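Local structure of MGS-MChE2 (5JD6) at residues L245-W248 and F249-R252; K63-V66 and G67-A70; K201-N204 and V205-P208. The protein probably hydrolyses carboxylic ester bonds, as an esterase of the alpha/beta hydrolase fold from a marine lagoon metagenome. One frame throughout, in Å; residues are numbered along the deposited sequence.

Contact 1: residues L245-W248 and F249-R252; sequences LHEW and FKER
Lys250 lays its CE over the centre of the His246 imidazole, a CH-pi contact 3.4 Å from the ring centroid and 9° off the normal. With its chain extended beyond CG, the lysine carries NZ past the ring to Glu247 OE2, 3.1 Å away, in a salt bridge, NZ approaching OE2 from above the carboxylate plane. The imidazole keeps its own polar partner, ND1 being hydrogen-bonded to Tyr41 OH. One turn of helix fixes this spacing: Phe249 N bonds Leu245 O at 3.0 Å and Lys250 N bonds His246 O at the same length, while Glu251 N also bonds Glu247 O. A further one, Arg252 N to Trp248 O, is weak at 3.5 Å and 130°. On the buried side, Leu245 CD1 sits over the Phe249 ring face, 3.9 Å from its centroid. Trp248 and Phe249 meet rim to rim, CE3 of the indole 3.6 Å from Phe249 CD1. Arg252 CD packs against Trp248 CZ2, and their polar ends turn to acids, Trp248 NE1 bonding Asp222 and the guanidinium pairing with Asp220. Helix 238-252 thereby lies against the central sheet, Leu245 and Trp248 both touching strands 108-113 and 195-200.

Contact 2: residues K63-V66 and G67-A70; sequences KTSV and GTFA
Thr68 reaches back to Lys63 through a short hydrogen bond, OG1 to Lys63 O at 2.6 Å, at the start of helix 66-80 in the alpha/beta hydrolase fold, where Ser65 holds the N-cap position. The hydroxyl donates with a C=O...donor angle of 155°, tilted modestly from the carbonyl plane, which ties the incoming loop to the first turn. Thr68 puts OG1 beside its backbone N and opposite its carbonyl carbon (chi1 -67°), a setting that directs the oxygen at the loop. The Ser65 hydroxyl lies 3.1 Å from the same Thr68 OG1, a bond that stays uncertain, since the serine proton could go to a different acceptor. Ser65 O receives the first regular helix bond, from Phe69 N at 3.2 Å and 161°, together with a weak one from Thr68 N.

The tight part is on the Phe69 side. Ser65 O stands 3.2 Å above the plane of the phenyl ring, offset toward its rim, and Thr64 CG2 comes to 3.7 Å from Phe69 CZ. Ile175 of helix 169-181 touches both Thr64 and Phe69, and Ile96 of helix 92-103 touches Val66 and Phe69, so two helices close over this apolar side. At the other end the evidence for fixed packing is thinner. Lys63 is exposed and poorly ordered; its chain bends at chi3 and crosses Thr68 at about a right angle, Lys63 CE 3.4 Å from Thr68 OG1, and with such disorder that distance is only approximate. The Lys63 link that does not depend on the disordered chain is its carbonyl, which takes the hydroxyl of the buried Thr68. The neighbouring bond of the same first turn runs from Ala70 N to Val66 O, 3.0 Å long.

Contact 3: residues K201-N204 and V205-P208; sequences KNDN and VTPP
Asp203 folds its carboxylate back over the residues that follow it, and CG lies opposite the backbone N (chi1 -166°), which sets OD1 by Thr206 N and OD2 by Thr206 OG1. Val205 comes first: its N lies 3.0 Å from Asp203 OD1, and its side chain touches His231. At Thr206 the backbone N gives OD1 of Asp203 a hydrogen bond of 2.9 Å with an N-H...O angle of 142°, meeting that oxygen from above the carboxylate plane. The hydroxyl of the same threonine adds a weak bond, Thr206 OG1 to Asp203 OD2 at 3.2 Å, while its carbonyl is taken up by Trp199 NE1. Pro207 then directs its CA-H at Asp203 O, the carbon 3.3 Å away and the angle at the hydrogen 159°. Pro208 closes the turn with CD 3.6 Å from Asp203 O. Replacing Asp203 by alanine would probably leave Thr206 N without its acceptor and His231 ND1 without the carboxylate oxygen it bonds. Bonded through OD1 to Thr206 N and through OD2 to His231 ND1, Asp203 has the geometry of the acid in a Ser-His-Asp catalytic triad, consistent with the alpha/beta hydrolase fold and with Ser91 as probable nucleophile.

How the contacts relate
Along the chain the three contacts come in series, neither nesting nor crossing, and each is local. Contact 2 is met first, where the loop after strand 47-52 turns into helix 66-80 and joins that helix start to helices 92-103 and 169-181. Contact 3 follows, closing the loop from strand 195-200 into helix 208-217 and facing the loop that holds His231. Contact 1 comes last, on helix 238-252 near the C terminus, against the sheet. No two touch. The nearest atoms of contacts 2 and 3 are about 13 Å apart. Those of contacts 1 and 3 are about 14 Å apart. Contacts 1 and 2, with nearest atoms about 19 Å apart, lie on opposite sides of the chain's centre.

Contact 1: residues L245-W248 and F249-R252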
# COMPACT_ATOMS: atom_id res chain seq x y z
N LEU A 245 -6.48 1.60 -13.12
CA LEU A 245 -5.52 0.55 -12.77
C LEU A 245 -5.60 -0.63 -13.73
O LEU A 245 -4.58 -1.19 -14.13
CB LEU A 245 -5.76 0.07 -11.33
CG LEU A 245 -4.84 -1.05 -10.84
CD1 LEU A 245 -3.38 -0.65 -11.03
CD2 LEU A 245 -5.12 -1.38 -9.38
N HIS A 246 -6.82 -1.00 -14.10
CA HIS A 246 -7.03 -2.14 -15.00
C HIS A 246 -6.40 -1.88 -16.36
O HIS A 246 -5.76 -2.76 -16.94
CB HIS A 246 -8.52 -2.43 -15.16
CG HIS A 246 -8.81 -3.77 -15.76
ND1 HIS A 246 -10.06 -4.12 -16.24
CD2 HIS A 246 -8.02 -4.85 -15.96
CE1 HIS A 246 -10.02 -5.35 -16.70
NE2 HIS A 246 -8.79 -5.82 -16.54
N GLU A 247 -6.59 -0.66 -16.88
CA GLU A 247 -6.05 -0.30 -18.19
C GLU A 247 -4.53 -0.27 -18.17
O GLU A 247 -3.89 -0.58 -19.17
CB GLU A 247 -6.60 1.05 -18.64
CG GLU A 247 -7.88 0.95 -19.46
CD GLU A 247 -7.71 0.10 -20.71
OE1 GLU A 247 -6.60 0.10 -21.29
OE2 GLU A 247 -8.69 -0.57 -21.11
N TRP A 248 -3.96 0.12 -17.04
CA TRP A 248 -2.51 0.13 -16.89
C TRP A 248 -1.98 -1.30 -16.92
O TRP A 248 -0.92 -1.56 -17.49
CB TRP A 248 -2.11 0.83 -15.59
CG TRP A 248 -0.63 1.01 -15.45
CD1 TRP A 248 0.14 1.96 -16.06
CD2 TRP A 248 0.26 0.23 -14.64
NE1 TRP A 248 1.46 1.81 -15.68
CE2 TRP A 248 1.55 0.76 -14.81
CE3 TRP A 248 0.08 -0.87 -13.80
CZ2 TRP A 248 2.67 0.22 -14.17
CZ3 TRP A 248 1.19 -1.40 -13.16
CH2 TRP A 248 2.46 -0.85 -13.34
N PHE A 249 -2.73 -2.22 -16.31
CA PHE A 249 -2.38 -3.63 -16.33
C PHE A 249 -2.40 -4.19 -17.76
O PHE A 249 -1.52 -4.96 -18.14
CB PHE A 249 -3.34 -4.44 -15.45
CG PHE A 249 -3.07 -4.31 -13.97
CD1 PHE A 249 -1.85 -3.84 -13.51
CD2 PHE A 249 -4.03 -4.68 -13.05
CE1 PHE A 249 -1.60 -3.73 -12.16
CE2 PHE A 249 -3.79 -4.57 -11.69
CZ PHE A 249 -2.57 -4.09 -11.24
N LYS A 250 -3.40 -3.78 -18.53
CA LYS A 250 -3.57 -4.26 -19.90
C LYS A 250 -2.42 -3.84 -20.80
O LYS A 250 -1.96 -4.61 -21.64
CB LYS A 250 -4.89 -3.75 -20.48
CG LYS A 250 -6.13 -4.28 -19.78
CD LYS A 250 -7.36 -3.48 -20.16
CE LYS A 250 -8.60 -4.00 -19.45
NZ LYS A 250 -9.76 -3.08 -19.60
N GLU A 251 -1.95 -2.61 -20.61
CA GLU A 251 -0.87 -2.07 -21.43
C GLU A 251 0.45 -2.80 -21.22
O GLU A 251 1.28 -2.86 -22.12
CB GLU A 251 -0.66 -0.58 -21.12
CG GLU A 251 -1.83 0.30 -21.47
CD GLU A 251 -1.57 1.75 -21.11
OE1 GLU A 251 -0.40 2.10 -20.86
OE2 GLU A 251 -2.54 2.52 -21.06
N ARG A 252 0.63 -3.36 -20.03
CA ARG A 252 1.92 -3.93 -19.66
C ARG A 252 1.89 -5.44 -19.44
O ARG A 252 2.92 -6.04 -19.15
CB ARG A 252 2.43 -3.25 -18.39
CG ARG A 252 2.86 -1.81 -18.59
CD ARG A 252 3.39 -1.23 -17.30
NE ARG A 252 4.08 0.04 -17.50
CZ ARG A 252 5.38 0.15 -17.71
NH1 ARG A 252 6.15 -0.93 -17.75
NH2 ARG A 252 5.93 1.35 -17.89

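Contact 2: residues K63-V66 and G67-A70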
# COMPACT_ATOMS: atom_id res chain seq x y z
N LYS A 63 10.56 -3.10 17.90
CA LYS A 63 11.07 -3.50 16.59
C LYS A 63 10.14 -2.89 15.55
O LYS A 63 10.08 -3.32 14.40
CB LYS A 63 11.15 -5.02 16.42
CG LYS A 63 12.56 -5.55 16.15
CD LYS A 63 12.51 -6.89 15.43
CE LYS A 63 12.04 -6.72 13.99
NZ LYS A 63 12.01 -8.02 13.26
N THR A 64 9.41 -1.87 15.99
CA THR A 64 8.38 -1.23 15.20
C THR A 64 8.98 -0.19 14.26
O THR A 64 9.19 0.96 14.64
CB THR A 64 7.34 -0.56 16.11
OG1 THR A 64 6.89 -1.49 17.10
CG2 THR A 64 6.15 -0.08 15.30
N SER A 65 9.25 -0.62 13.03
CA SER A 65 9.80 0.27 12.02
C SER A 65 9.24 -0.09 10.65
O SER A 65 8.69 -1.17 10.45
CB SER A 65 11.33 0.20 12.01
OG SER A 65 11.78 -1.13 11.77
N VAL A 66 9.40 0.83 9.70
CA VAL A 66 8.94 0.61 8.33
C VAL A 66 9.70 -0.56 7.71
O VAL A 66 9.14 -1.33 6.92
CB VAL A 66 9.12 1.89 7.48
CG1 VAL A 66 8.72 1.64 6.04
CG2 VAL A 66 8.29 3.02 8.07
N GLY A 67 10.97 -0.70 8.08
CA GLY A 67 11.79 -1.80 7.62
C GLY A 67 11.27 -3.15 8.08
O GLY A 67 11.32 -4.13 7.34
N THR A 68 10.76 -3.20 9.31
CA THR A 68 10.19 -4.42 9.86
C THR A 68 8.92 -4.84 9.12
O THR A 68 8.73 -6.01 8.80
CB THR A 68 9.87 -4.26 11.36
OG1 THR A 68 11.09 -4.11 12.10
CG2 THR A 68 9.11 -5.47 11.88
N PHE A 69 8.06 -3.86 8.84
CA PHE A 69 6.82 -4.13 8.13
C PHE A 69 7.10 -4.62 6.71
O PHE A 69 6.41 -5.51 6.21
CB PHE A 69 5.95 -2.87 8.09
CG PHE A 69 5.63 -2.31 9.44
CD1 PHE A 69 5.43 -3.15 10.53
CD2 PHE A 69 5.53 -0.94 9.64
CE1 PHE A 69 5.13 -2.64 11.78
CE2 PHE A 69 5.24 -0.43 10.89
CZ PHE A 69 5.04 -1.28 11.96
N ALA A 70 8.12 -4.05 6.09
CA ALA A 70 8.54 -4.46 4.75
C ALA A 70 9.01 -5.91 4.74
O ALA A 70 8.65 -6.68 3.85
CB ALA A 70 9.63 -3.54 4.23

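Contact 3: residues K201-N204 and V205-P208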
# COMPACT_ATOMS: atom_id res chain seq x y z
N LYS A 201 -6.78 14.56 -7.28
CA LYS A 201 -6.29 15.85 -7.77
C LYS A 201 -6.32 16.94 -6.69
O LYS A 201 -5.70 17.99 -6.85
CB LYS A 201 -7.10 16.31 -8.98
CG LYS A 201 -6.32 16.28 -10.28
CD LYS A 201 -5.41 17.50 -10.41
CE LYS A 201 -4.74 17.55 -11.78
NZ LYS A 201 -5.65 17.18 -12.89
N ASN A 202 -7.03 16.69 -5.60
CA ASN A 202 -7.03 17.61 -4.47
C ASN A 202 -6.80 16.89 -3.15
O ASN A 202 -7.63 16.94 -2.24
CB ASN A 202 -8.34 18.40 -4.42
CG ASN A 202 -9.57 17.52 -4.51
OD1 ASN A 202 -10.06 17.23 -5.60
ND2 ASN A 202 -10.07 17.08 -3.36
N ASP A 203 -5.67 16.20 -3.05
CA ASP A 203 -5.28 15.49 -1.84
C ASP A 203 -4.70 16.46 -0.82
O ASP A 203 -3.83 17.26 -1.14
CB ASP A 203 -4.26 14.39 -2.18
CG ASP A 203 -4.06 13.40 -1.05
OD1 ASP A 203 -3.96 13.82 0.12
OD2 ASP A 203 -3.99 12.18 -1.34
N ASN A 204 -5.18 16.38 0.42
CA ASN A 204 -4.73 17.28 1.47
C ASN A 204 -3.65 16.67 2.37
O ASN A 204 -2.74 17.37 2.81
CB ASN A 204 -5.92 17.72 2.33
CG ASN A 204 -6.71 18.84 1.69
OD1 ASN A 204 -6.16 19.86 1.28
ND2 ASN A 204 -8.02 18.65 1.59
N VAL A 205 -3.76 15.37 2.63
CA VAL A 205 -2.77 14.68 3.46
C VAL A 205 -1.44 14.56 2.71
O VAL A 205 -0.40 15.01 3.19
CB VAL A 205 -3.25 13.29 3.87
CG1 VAL A 205 -2.18 12.58 4.69
CG2 VAL A 205 -4.55 13.39 4.66
N THR A 206 -1.49 13.94 1.54
CA THR A 206 -0.34 13.86 0.66
C THR A 206 -0.64 14.60 -0.64
O THR A 206 -1.12 14.00 -1.60
CB THR A 206 0.05 12.41 0.34
OG1 THR A 206 -1.07 11.72 -0.24
CG2 THR A 206 0.50 11.68 1.60
N PRO A 207 -0.36 15.92 -0.66
CA PRO A 207 -0.64 16.83 -1.77
C PRO A 207 -0.17 16.31 -3.12
O PRO A 207 0.77 15.51 -3.17
CB PRO A 207 0.12 18.10 -1.37
CG PRO A 207 0.16 18.06 0.11
CD PRO A 207 0.32 16.61 0.46
N PRO A 208 -0.82 16.75 -4.22
CA PRO A 208 -0.49 16.29 -5.57
C PRO A 208 0.95 16.56 -5.98
O PRO A 208 1.44 15.95 -6.93
CB PRO A 208 -1.47 17.08 -6.45
CG PRO A 208 -1.91 18.23 -5.61
CD PRO A 208 -1.93 17.71 -4.21